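Local coordinates for protein transcriptional regulator, IclR family (Ruegeria sp. TM1040, PDB 3R4K) that probably binds DNA through an N-terminal winged helix-turn-helix domain and regulates transcription as an IclR-family dimer, perhaps in response to a small-molecule effector, at residues Gln46-Val54 with Leu62-Ala70. Numbering follows the deposited sequence.
Sequences QEAGFVEQV and LGPQVLRLA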
ATOM      1  N   GLN A  46      17.465   6.494   9.687  1.00 37.55           N
ATOM      2  CA  GLN A  46      17.737   7.319   8.514  1.00 37.90           C
ATOM      3  C   GLN A  46      18.641   6.585   7.507  1.00 44.48           C
ATOM      4  O   GLN A  46      18.358   6.597   6.304  1.00 44.65           O
ATOM      5  CB  GLN A  46      18.370   8.637   8.948  1.00 39.20           C
ATOM      6  CG  GLN A  46      18.251   9.760   7.945  1.00 49.13           C
ATOM      7  CD  GLN A  46      18.941  11.020   8.410  1.00 76.70           C
ATOM      8  OE1 GLN A  46      19.298  11.189   9.592  1.00 71.95           O
ATOM      9  NE2 GLN A  46      19.129  11.943   7.476  1.00 75.05           N
ATOM     10  N   GLU A  47      19.708   5.932   7.995  1.00 42.92           N
ATOM     11  CA  GLU A  47      20.620   5.174   7.133  1.00 44.54           C
ATOM     12  C   GLU A  47      19.887   3.996   6.436  1.00 47.13           C
ATOM     13  O   GLU A  47      20.229   3.637   5.310  1.00 47.28           O
ATOM     14  CB  GLU A  47      21.826   4.668   7.929  1.00 47.17           C
ATOM     15  CG  GLU A  47      23.081   4.573   7.060  1.00 67.13           C
ATOM     16  CD  GLU A  47      23.816   5.849   6.651  1.00108.69           C
ATOM     17  OE1 GLU A  47      23.533   6.930   7.221  1.00104.50           O
ATOM     18  OE2 GLU A  47      24.695   5.758   5.762  1.00113.03           O
ATOM     19  N   ALA A  48      18.858   3.441   7.093  1.00 41.77           N
ATOM     20  CA  ALA A  48      18.036   2.347   6.568  1.00 41.27           C
ATOM     21  C   ALA A  48      16.901   2.841   5.663  1.00 43.87           C
ATOM     22  O   ALA A  48      16.237   2.026   5.035  1.00 44.40           O
ATOM     23  CB  ALA A  48      17.461   1.529   7.708  1.00 41.35           C
ATOM     24  N   GLY A  49      16.695   4.149   5.597  1.00 40.29           N
ATOM     25  CA  GLY A  49      15.658   4.762   4.777  1.00 40.32           C
ATOM     26  C   GLY A  49      14.278   4.768   5.404  1.00 44.07           C
ATOM     27  O   GLY A  49      13.297   5.015   4.704  1.00 45.57           O
ATOM     28  N   PHE A  50      14.185   4.507   6.717  1.00 38.19           N
ATOM     29  CA  PHE A  50      12.924   4.470   7.445  1.00 37.03           C
ATOM     30  C   PHE A  50      12.514   5.851   7.890  1.00 39.79           C
ATOM     31  O   PHE A  50      11.324   6.090   8.007  1.00 39.42           O
ATOM     32  CB  PHE A  50      13.028   3.515   8.637  1.00 39.14           C
ATOM     33  CG  PHE A  50      12.752   2.086   8.221  1.00 41.44           C
ATOM     34  CD1 PHE A  50      13.618   1.409   7.358  1.00 45.46           C
ATOM     35  CD2 PHE A  50      11.642   1.403   8.709  1.00 43.33           C
ATOM     36  CE1 PHE A  50      13.349   0.097   6.954  1.00 46.08           C
ATOM     37  CE2 PHE A  50      11.405   0.067   8.351  1.00 45.93           C
ATOM     38  CZ  PHE A  50      12.241  -0.565   7.453  1.00 44.75           C
ATOM     39  N   VAL A  51      13.477   6.745   8.185  1.00 36.65           N
ATOM     40  CA  VAL A  51      13.184   8.126   8.549  1.00 36.44           C
ATOM     41  C   VAL A  51      14.087   9.053   7.713  1.00 42.49           C
ATOM     42  O   VAL A  51      15.089   8.609   7.146  1.00 40.27           O
ATOM     43  CB  VAL A  51      13.260   8.451  10.080  1.00 39.13           C
ATOM     44  CG1 VAL A  51      12.582   7.394  10.930  1.00 38.00           C
ATOM     45  CG2 VAL A  51      14.686   8.711  10.561  1.00 39.01           C
ATOM     46  N   GLU A  52      13.718  10.335   7.614  1.00 42.89           N
ATOM     47  CA  GLU A  52      14.566  11.318   6.946  1.00 44.38           C
ATOM     48  C   GLU A  52      14.432  12.674   7.634  1.00 50.44           C
ATOM     49  O   GLU A  52      13.409  12.948   8.266  1.00 49.52           O
ATOM     50  CB  GLU A  52      14.326  11.402   5.427  1.00 46.21           C
ATOM     51  CG  GLU A  52      12.977  11.907   4.967  1.00 57.04           C
ATOM     52  CD  GLU A  52      12.874  12.039   3.461  1.00 74.51           C
ATOM     53  OE1 GLU A  52      13.558  11.282   2.735  1.00 83.94           O
ATOM     54  OE2 GLU A  52      12.091  12.900   3.004  1.00 57.83           O
ATOM     55  N   GLN A  53      15.498  13.480   7.564  1.00 49.61           N
ATOM     56  CA  GLN A  53      15.520  14.818   8.152  1.00 50.94           C
ATOM     57  C   GLN A  53      14.825  15.756   7.205  1.00 58.12           C
ATOM     58  O   GLN A  53      15.051  15.662   5.997  1.00 58.27           O
ATOM     59  CB  GLN A  53      16.957  15.283   8.429  1.00 52.58           C
ATOM     60  CG  GLN A  53      17.614  14.584   9.621  1.00 77.83           C
ATOM     61  CD  GLN A  53      19.019  15.068   9.932  1.00 98.86           C
ATOM     62  OE1 GLN A  53      19.454  16.142   9.498  1.00 97.06           O
ATOM     63  NE2 GLN A  53      19.748  14.298  10.734  1.00 85.63           N
ATOM     64  N   VAL A  54      13.940  16.628   7.729  1.00 57.64           N
ATOM     65  CA  VAL A  54      13.222  17.609   6.904  1.00 59.66           C
ATOM     66  C   VAL A  54      14.154  18.847   6.761  1.00 67.69           C
ATOM     67  O   VAL A  54      14.807  19.223   7.738  1.00 66.95           O
ATOM     68  CB  VAL A  54      11.772  17.924   7.407  1.00 63.45           C
ATOM     69  CG1 VAL A  54      11.261  16.861   8.372  1.00 61.46           C
ATOM     70  CG2 VAL A  54      11.627  19.322   8.008  1.00 64.85           C
ATOM     71  N   LEU A  62       8.837  10.305   8.091  1.00 36.01           N
ATOM     72  CA  LEU A  62       9.057   8.941   7.638  1.00 34.78           C
ATOM     73  C   LEU A  62       9.766   8.912   6.272  1.00 37.48           C
ATOM     74  O   LEU A  62       9.625   9.834   5.471  1.00 37.76           O
ATOM     75  CB  LEU A  62       7.757   8.134   7.635  1.00 34.93           C
ATOM     76  CG  LEU A  62       7.290   7.755   9.052  1.00 39.99           C
ATOM     77  CD1 LEU A  62       5.902   7.379   9.048  1.00 40.52           C
ATOM     78  CD2 LEU A  62       8.092   6.583   9.629  1.00 42.46           C
ATOM     79  N   GLY A  63      10.623   7.911   6.108  1.00 33.32           N
ATOM     80  CA  GLY A  63      11.470   7.697   4.938  1.00 33.38           C
ATOM     81  C   GLY A  63      10.860   6.880   3.806  1.00 37.59           C
ATOM     82  O   GLY A  63       9.819   6.236   3.962  1.00 38.07           O
ATOM     83  N   PRO A  64      11.529   6.847   2.638  1.00 32.42           N
ATOM     84  CA  PRO A  64      10.926   6.163   1.466  1.00 30.83           C
ATOM     85  C   PRO A  64      11.065   4.653   1.390  1.00 31.30           C
ATOM     86  O   PRO A  64      10.353   4.033   0.605  1.00 31.86           O
ATOM     87  CB  PRO A  64      11.678   6.782   0.290  1.00 33.96           C
ATOM     88  CG  PRO A  64      13.022   7.159   0.860  1.00 38.45           C
ATOM     89  CD  PRO A  64      12.770   7.573   2.276  1.00 32.95           C
ATOM     90  N   GLN A  65      11.991   4.052   2.146  1.00 27.43           N
ATOM     91  CA  GLN A  65      12.235   2.596   2.058  1.00 28.31           C
ATOM     92  C   GLN A  65      11.109   1.673   2.607  1.00 33.73           C
ATOM     93  O   GLN A  65      11.142   0.477   2.326  1.00 36.69           O
ATOM     94  CB  GLN A  65      13.594   2.217   2.649  1.00 30.26           C
ATOM     95  CG  GLN A  65      14.703   2.713   1.706  1.00 38.13           C
ATOM     96  CD  GLN A  65      15.981   1.945   1.761  1.00 54.85           C
ATOM     97  OE1 GLN A  65      17.040   2.529   2.008  1.00 51.88           O
ATOM     98  NE2 GLN A  65      15.931   0.644   1.444  1.00 45.32           N
ATOM     99  N   VAL A  66      10.077   2.220   3.253  1.00 29.84           N
ATOM    100  CA  VAL A  66       8.909   1.492   3.739  1.00 29.42           C
ATOM    101  C   VAL A  66       7.964   1.195   2.581  1.00 32.58           C
ATOM    102  O   VAL A  66       7.133   0.287   2.690  1.00 30.58           O
ATOM    103  CB  VAL A  66       8.161   2.232   4.898  1.00 33.41           C
ATOM    104  CG1 VAL A  66       9.011   2.289   6.161  1.00 33.41           C
ATOM    105  CG2 VAL A  66       7.701   3.635   4.498  1.00 33.19           C
ATOM    106  N   LEU A  67       8.087   1.945   1.476  1.00 30.75           N
ATOM    107  CA  LEU A  67       7.167   1.793   0.336  1.00 30.27           C
ATOM    108  C   LEU A  67       7.288   0.420  -0.348  1.00 35.38           C
ATOM    109  O   LEU A  67       6.264  -0.198  -0.663  1.00 36.59           O
ATOM    110  CB  LEU A  67       7.353   2.933  -0.678  1.00 30.44           C
ATOM    111  CG  LEU A  67       7.055   4.370  -0.189  1.00 32.93           C
ATOM    112  CD1 LEU A  67       7.325   5.342  -1.309  1.00 35.16           C
ATOM    113  CD2 LEU A  67       5.613   4.548   0.304  1.00 29.85           C
ATOM    114  N   ARG A  68       8.522  -0.058  -0.544  1.00 32.85           N
ATOM    115  CA  ARG A  68       8.815  -1.361  -1.152  1.00 33.81           C
ATOM    116  C   ARG A  68       8.301  -2.491  -0.272  1.00 34.95           C
ATOM    117  O   ARG A  68       7.706  -3.434  -0.784  1.00 34.91           O
ATOM    118  CB  ARG A  68      10.324  -1.523  -1.374  1.00 37.97           C
ATOM    119  CG  ARG A  68      10.735  -2.632  -2.348  1.00 48.77           C
ATOM    120  CD  ARG A  68      12.207  -2.957  -2.170  1.00 61.32           C
ATOM    121  NE  ARG A  68      12.410  -4.364  -1.819  1.00 77.19           N
ATOM    122  CZ  ARG A  68      12.865  -4.799  -0.645  1.00 92.22           C
ATOM    123  NH1 ARG A  68      13.198  -3.937   0.311  1.00 81.72           N
ATOM    124  NH2 ARG A  68      13.005  -6.096  -0.425  1.00 75.49           N
ATOM    125  N   LEU A  69       8.492  -2.366   1.054  1.00 30.06           N
ATOM    126  CA  LEU A  69       8.075  -3.351   2.056  1.00 29.07           C
ATOM    127  C   LEU A  69       6.563  -3.420   2.175  1.00 31.91           C
ATOM    128  O   LEU A  69       6.030  -4.516   2.321  1.00 32.53           O
ATOM    129  CB  LEU A  69       8.707  -3.042   3.430  1.00 28.21           C
ATOM    130  CG  LEU A  69      10.238  -3.038   3.493  1.00 32.48           C
ATOM    131  CD1 LEU A  69      10.725  -2.695   4.896  1.00 32.30           C
ATOM    132  CD2 LEU A  69      10.836  -4.364   2.970  1.00 31.72           C
ATOM    133  N   ALA A  70       5.866  -2.272   2.090  1.00 26.96           N
ATOM    134  CA  ALA A  70       4.407  -2.253   2.123  1.00 26.06           C
ATOM    135  C   ALA A  70       3.822  -2.989   0.914  1.00 30.25           C
ATOM    136  O   ALA A  70       2.848  -3.730   1.064  1.00 29.05           O
ATOM    137  CB  ALA A  70       3.900  -0.831   2.163  1.00 26.67           C
TER
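The carbonyl oxygen of G49 is held by the turn that leads into helix 66-76: Q65 N donates a hydrogen bond to G49 O at 3.0 Å, from outside the carbonyl plane. A supplementary, weaker CA-H...O contact reaches the same G49 O from G63 CA at 3.3 Å. One residue on, G63 N donates to F50 O over 2.7 Å; the bond is nearly straight at hydrogen (163°), yet its donor stands above the carbonyl plane. Just past helix 35-47, G49 has positive phi and closes a Schellman motif, and Q65 packs directly on it, CG lying 3.8 Å from G49 CA; a CB on G49 would collide with that methylene. The Q65 chain, its CG anti to the carbonyl carbon (chi1 -71°), then extends alongside the A48 carbonyl. There Q65 OE1 lies 3.2 Å from A48 O, two acceptors that cannot bond to each other, so across this contact packing alone places the amide. With an alanine in place of Q65, the turn would probably lose the CG contact with G49 and the amide beside A48 O, opening a gap over it. On the apolar side, V66 CG1 sits over one face of the F50 ring, 4.2 Å from its centroid, in a CH-pi contact, while L69 CD1 approaches F50 CZ obliquely at 3.7 Å. V51 and L62 form a non-hydrogen-bonded antiparallel pair in the wing. Beside it, E52 OE1 lies against P64 CD, and E52 OE2 forms salt bridges with R61 and with R73 of the second subunit, linking wing to partner. Two backbone bonds and the F50-V66-L69 packing thus fasten the start of the linker helix to the winged helix-turn-helix domain, consistent with a defined orientation of that domain in the dimer.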